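Local coordinates for adhesion G-protein coupled receptor G6 (Danio rerio, PDB 6V55) that probably acts as a cell-surface adhesion receptor in myelination, its large calcium-binding extracellular region preceding the G-protein-coupled part, at residues D342-T356 with T397-N411. Numbering follows the deposited sequence.
Sequences DIFYRSTLVVTDEQT and TTTRQIYLALLVYKN. Unlike the reference sequence in segment 397-411: Ile402 (reference Thr).
With chi1 at -43°, Thr356 carries OG1 beside its own backbone N, facing Thr399, whose OG1 is turned in between backbone N and carbonyl carbon (chi1 52°) to meet it. Thr399 OG1 donates to Thr356 OG1 at 2.9 Å, and Thr356 OG1 in turn donates to Thr397 O, also 2.9 Å away and reached from above the carbonyl plane. The chain of hydrogen bonds begins farther along the strand: Gln401 NE2 donates to Thr399 OG1, which lies close to the Gln401 amide plane, while Tyr403 OH donates to Gln401 OE1 at 2.7 Å, so both ends of the amide are gripped and its flip is fixed. A valine in place of Thr356 would probably leave Thr399 OG1 without its acceptor and Thr397 O without its hydroxyl donor, freeing the loop after the strand to shift. Strands 342-353 and 399-410 are antiparallel neighbours in the SEA domain, hydrogen-bonded at every second pair from Ile343-Tyr409 to Asp353-Thr399, in a sheet whose face bearing Leu349 and Tyr403 packs on helix 361-374. On that face Val351 CG2 touches Tyr403 CE2 at 3.9 Å, and Leu349 CD1 rests against the methyl of Ala405. Small Ser347 sits opposite Ala405; its OG adds a second hydrogen bond to Ala405 O, 3.2 Å long and well above the carbonyl plane, beside the one from Ser347 N. The other face holds Phe344 and Val408 side by side, Phe344 CE2 lying 3.7 Å from Val408 CG2. Also there, Thr352 OG1 hydrogen-bonds to Asp439 OD2 of strand 436-445, and Arg400 NH1 forms a salt bridge with the same oxygen. At the far end, Lys410 NZ reaches the syn side of Asp342 OD1 in a 2.9 Å salt bridge.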
# COMPACT_ATOMS: atom_id res chain seq x y z
N ASP A 342 -16.59 17.29 10.28
CA ASP A 342 -17.42 16.76 11.35
C ASP A 342 -17.40 15.24 11.34
O ASP A 342 -17.36 14.61 10.28
CB ASP A 342 -18.86 17.26 11.21
CG ASP A 342 -18.98 18.78 11.37
OD1 ASP A 342 -19.97 19.34 10.87
OD2 ASP A 342 -18.08 19.41 11.97
N ILE A 343 -17.44 14.65 12.54
CA ILE A 343 -17.57 13.20 12.74
C ILE A 343 -19.00 12.90 13.18
O ILE A 343 -19.51 13.53 14.13
CB ILE A 343 -16.55 12.69 13.76
CG1 ILE A 343 -15.13 12.93 13.26
CG2 ILE A 343 -16.82 11.22 14.16
CD1 ILE A 343 -14.60 11.83 12.34
N PHE A 344 -19.65 11.94 12.52
CA PHE A 344 -21.07 11.67 12.71
C PHE A 344 -21.30 10.34 13.42
O PHE A 344 -20.60 9.36 13.16
CB PHE A 344 -21.75 11.67 11.37
CG PHE A 344 -21.79 13.01 10.72
CD1 PHE A 344 -20.77 13.43 9.86
CD2 PHE A 344 -22.87 13.86 10.95
CE1 PHE A 344 -20.84 14.67 9.23
CE2 PHE A 344 -22.94 15.11 10.34
CZ PHE A 344 -21.93 15.51 9.47
N TYR A 345 -22.30 10.31 14.30
CA TYR A 345 -22.67 9.12 15.07
C TYR A 345 -24.18 8.92 14.96
O TYR A 345 -24.93 9.89 14.97
CB TYR A 345 -22.31 9.28 16.54
CG TYR A 345 -20.83 9.43 16.84
CD1 TYR A 345 -20.05 8.32 17.15
CD2 TYR A 345 -20.23 10.69 16.87
CE1 TYR A 345 -18.71 8.45 17.46
CE2 TYR A 345 -18.89 10.84 17.17
CZ TYR A 345 -18.13 9.71 17.46
OH TYR A 345 -16.78 9.83 17.77
N ARG A 346 -24.63 7.66 14.89
CA ARG A 346 -26.05 7.34 14.91
C ARG A 346 -26.38 6.65 16.23
O ARG A 346 -25.68 5.70 16.61
CB ARG A 346 -26.40 6.43 13.73
CG ARG A 346 -27.84 5.98 13.65
CD ARG A 346 -28.02 4.89 12.56
NE ARG A 346 -27.21 3.73 12.91
CZ ARG A 346 -26.20 3.24 12.18
NH1 ARG A 346 -25.88 3.79 11.01
NH2 ARG A 346 -25.52 2.19 12.64
N SER A 347 -27.44 7.10 16.93
CA SER A 347 -27.78 6.50 18.22
C SER A 347 -29.22 6.02 18.25
O SER A 347 -30.10 6.55 17.56
CB SER A 347 -27.58 7.44 19.41
OG SER A 347 -28.15 8.71 19.17
N THR A 348 -29.46 5.00 19.09
CA THR A 348 -30.79 4.46 19.33
C THR A 348 -31.11 4.64 20.81
O THR A 348 -30.45 4.05 21.67
CB THR A 348 -30.88 2.99 18.93
OG1 THR A 348 -30.79 2.91 17.50
CG2 THR A 348 -32.21 2.37 19.38
N LEU A 349 -32.11 5.47 21.09
CA LEU A 349 -32.50 5.83 22.44
C LEU A 349 -33.81 5.13 22.77
O LEU A 349 -34.75 5.21 21.99
CB LEU A 349 -32.65 7.34 22.57
CG LEU A 349 -31.40 8.16 22.30
CD1 LEU A 349 -31.75 9.51 21.69
CD2 LEU A 349 -30.64 8.33 23.56
N VAL A 350 -33.85 4.46 23.91
CA VAL A 350 -35.06 3.86 24.45
C VAL A 350 -35.43 4.64 25.71
O VAL A 350 -34.68 4.63 26.69
CB VAL A 350 -34.87 2.37 24.77
CG1 VAL A 350 -36.08 1.84 25.49
CG2 VAL A 350 -34.61 1.61 23.48
N VAL A 351 -36.54 5.36 25.67
CA VAL A 351 -36.94 6.24 26.76
C VAL A 351 -38.30 5.79 27.29
O VAL A 351 -39.07 5.11 26.60
CB VAL A 351 -36.96 7.73 26.34
CG1 VAL A 351 -35.63 8.15 25.74
CG2 VAL A 351 -38.07 8.01 25.36
N THR A 352 -38.59 6.14 28.55
CA THR A 352 -39.92 5.90 29.14
C THR A 352 -40.56 7.23 29.52
O THR A 352 -40.04 7.95 30.37
CB THR A 352 -39.86 4.97 30.35
OG1 THR A 352 -39.54 3.65 29.91
CG2 THR A 352 -41.19 4.89 31.02
N ASP A 353 -41.68 7.54 28.89
CA ASP A 353 -42.43 8.76 29.15
C ASP A 353 -43.59 8.41 30.05
O ASP A 353 -44.43 7.58 29.68
CB ASP A 353 -42.94 9.36 27.83
CG ASP A 353 -43.28 10.84 27.93
OD1 ASP A 353 -43.23 11.53 26.90
OD2 ASP A 353 -43.60 11.34 29.04
N GLU A 354 -43.67 9.05 31.22
CA GLU A 354 -44.82 8.84 32.08
C GLU A 354 -45.89 9.91 31.91
O GLU A 354 -46.99 9.76 32.45
CB GLU A 354 -44.39 8.76 33.53
CG GLU A 354 -44.01 7.36 33.92
CD GLU A 354 -43.29 7.30 35.23
OE1 GLU A 354 -43.71 6.48 36.10
OE2 GLU A 354 -42.31 8.07 35.40
N GLN A 355 -45.59 10.95 31.13
CA GLN A 355 -46.51 12.03 30.81
C GLN A 355 -46.70 12.12 29.30
O GLN A 355 -46.42 13.17 28.71
CB GLN A 355 -45.99 13.34 31.38
CG GLN A 355 -45.89 13.34 32.89
CD GLN A 355 -44.91 14.36 33.39
OE1 GLN A 355 -44.60 15.33 32.68
NE2 GLN A 355 -44.39 14.16 34.61
N THR A 356 -47.12 11.01 28.69
CA THR A 356 -47.30 10.95 27.23
C THR A 356 -48.34 11.91 26.63
O THR A 356 -48.01 12.53 25.60
CB THR A 356 -47.55 9.50 26.80
OG1 THR A 356 -46.68 8.59 27.49
CG2 THR A 356 -47.38 9.33 25.32
N THR A 397 -51.05 5.83 30.21
CA THR A 397 -50.37 7.09 29.97
C THR A 397 -48.84 6.96 30.10
O THR A 397 -48.13 7.97 29.96
CB THR A 397 -50.99 8.13 30.92
OG1 THR A 397 -50.20 9.28 30.99
CG2 THR A 397 -51.12 7.57 32.33
N THR A 398 -48.31 5.73 30.26
CA THR A 398 -46.87 5.49 30.24
C THR A 398 -46.51 4.73 28.96
O THR A 398 -46.94 3.59 28.77
CB THR A 398 -46.38 4.71 31.45
OG1 THR A 398 -46.49 5.53 32.62
CG2 THR A 398 -44.89 4.36 31.26
N THR A 399 -45.72 5.39 28.10
CA THR A 399 -45.17 4.78 26.91
C THR A 399 -43.67 4.56 27.03
O THR A 399 -42.95 5.36 27.64
CB THR A 399 -45.39 5.63 25.66
OG1 THR A 399 -44.92 6.96 25.92
CG2 THR A 399 -46.81 5.66 25.34
N ARG A 400 -43.22 3.49 26.39
CA ARG A 400 -41.83 3.28 26.00
C ARG A 400 -41.69 3.74 24.56
O ARG A 400 -42.41 3.27 23.68
CB ARG A 400 -41.44 1.82 26.11
CG ARG A 400 -39.99 1.59 25.72
CD ARG A 400 -39.59 0.10 25.75
NE ARG A 400 -40.29 -0.69 26.76
CZ ARG A 400 -39.97 -0.71 28.06
NH1 ARG A 400 -38.97 0.03 28.53
NH2 ARG A 400 -40.68 -1.47 28.90
N GLN A 401 -40.77 4.67 24.32
CA GLN A 401 -40.60 5.30 23.02
C GLN A 401 -39.19 5.03 22.54
O GLN A 401 -38.25 5.11 23.33
CB GLN A 401 -40.88 6.81 23.12
CG GLN A 401 -42.28 7.18 23.61
CD GLN A 401 -42.51 8.68 23.69
OE1 GLN A 401 -41.75 9.45 23.11
NE2 GLN A 401 -43.56 9.10 24.40
N ILE A 402 -39.03 4.69 21.26
CA ILE A 402 -37.73 4.41 20.68
C ILE A 402 -37.45 5.47 19.63
O ILE A 402 -38.24 5.65 18.70
CB ILE A 402 -37.63 2.99 20.09
CG1 ILE A 402 -37.95 1.96 21.18
CG2 ILE A 402 -36.24 2.74 19.58
CD1 ILE A 402 -37.73 0.52 20.79
N TYR A 403 -36.31 6.16 19.79
CA TYR A 403 -35.90 7.28 18.97
C TYR A 403 -34.62 6.94 18.22
O TYR A 403 -33.76 6.22 18.74
CB TYR A 403 -35.65 8.54 19.81
CG TYR A 403 -36.91 9.22 20.27
CD1 TYR A 403 -37.44 10.29 19.55
CD2 TYR A 403 -37.59 8.78 21.39
CE1 TYR A 403 -38.61 10.92 19.95
CE2 TYR A 403 -38.75 9.40 21.81
CZ TYR A 403 -39.26 10.46 21.08
OH TYR A 403 -40.42 11.08 21.48
N LEU A 404 -34.49 7.47 17.02
CA LEU A 404 -33.27 7.37 16.23
C LEU A 404 -32.67 8.76 16.08
O LEU A 404 -33.36 9.67 15.60
CB LEU A 404 -33.58 6.77 14.86
CG LEU A 404 -32.41 6.52 13.93
CD1 LEU A 404 -31.48 5.47 14.51
CD2 LEU A 404 -32.98 6.06 12.61
N ALA A 405 -31.40 8.94 16.46
CA ALA A 405 -30.80 10.27 16.55
C ALA A 405 -29.43 10.32 15.90
O ALA A 405 -28.62 9.40 16.04
CB ALA A 405 -30.67 10.73 18.00
N LEU A 406 -29.16 11.46 15.24
CA LEU A 406 -27.87 11.77 14.62
C LEU A 406 -27.12 12.76 15.50
O LEU A 406 -27.53 13.92 15.61
CB LEU A 406 -28.06 12.35 13.23
CG LEU A 406 -26.80 12.64 12.40
CD1 LEU A 406 -26.14 11.34 12.02
CD2 LEU A 406 -27.14 13.44 11.16
N LEU A 407 -26.04 12.32 16.12
CA LEU A 407 -25.13 13.20 16.85
C LEU A 407 -23.98 13.56 15.93
O LEU A 407 -23.46 12.70 15.21
CB LEU A 407 -24.59 12.54 18.11
CG LEU A 407 -25.55 11.58 18.83
CD1 LEU A 407 -24.83 10.72 19.86
CD2 LEU A 407 -26.65 12.36 19.48
N VAL A 408 -23.56 14.84 15.94
CA VAL A 408 -22.48 15.34 15.10
C VAL A 408 -21.41 15.97 15.98
O VAL A 408 -21.72 16.79 16.85
CB VAL A 408 -23.00 16.32 14.01
CG1 VAL A 408 -23.95 17.33 14.58
CG2 VAL A 408 -21.88 17.05 13.31
N TYR A 409 -20.16 15.54 15.79
CA TYR A 409 -19.00 16.06 16.52
C TYR A 409 -18.38 17.20 15.70
O TYR A 409 -17.83 16.96 14.63
CB TYR A 409 -17.99 14.93 16.73
CG TYR A 409 -16.98 15.09 17.83
CD1 TYR A 409 -16.88 16.25 18.59
CD2 TYR A 409 -16.10 14.03 18.12
CE1 TYR A 409 -15.92 16.36 19.59
CE2 TYR A 409 -15.14 14.14 19.11
CZ TYR A 409 -15.05 15.30 19.85
OH TYR A 409 -14.09 15.38 20.85
N LYS A 410 -18.48 18.43 16.20
CA LYS A 410 -18.01 19.60 15.47
C LYS A 410 -16.51 19.76 15.65
O LYS A 410 -16.06 20.05 16.76
CB LYS A 410 -18.73 20.86 15.95
CG LYS A 410 -20.00 21.22 15.24
CD LYS A 410 -19.76 21.67 13.79
CE LYS A 410 -21.11 21.66 13.00
NZ LYS A 410 -21.05 21.95 11.52
N ASN A 411 -15.75 19.53 14.57
CA ASN A 411 -14.35 19.96 14.39
C ASN A 411 -13.40 19.32 15.40
O ASN A 411 -12.79 20.00 16.24
CB ASN A 411 -14.23 21.49 14.39
CG ASN A 411 -15.11 22.13 13.34
OD1 ASN A 411 -16.32 21.86 13.24
ND2 ASN A 411 -14.50 22.98 12.51
O HOH W 1 -48.10 7.51 33.56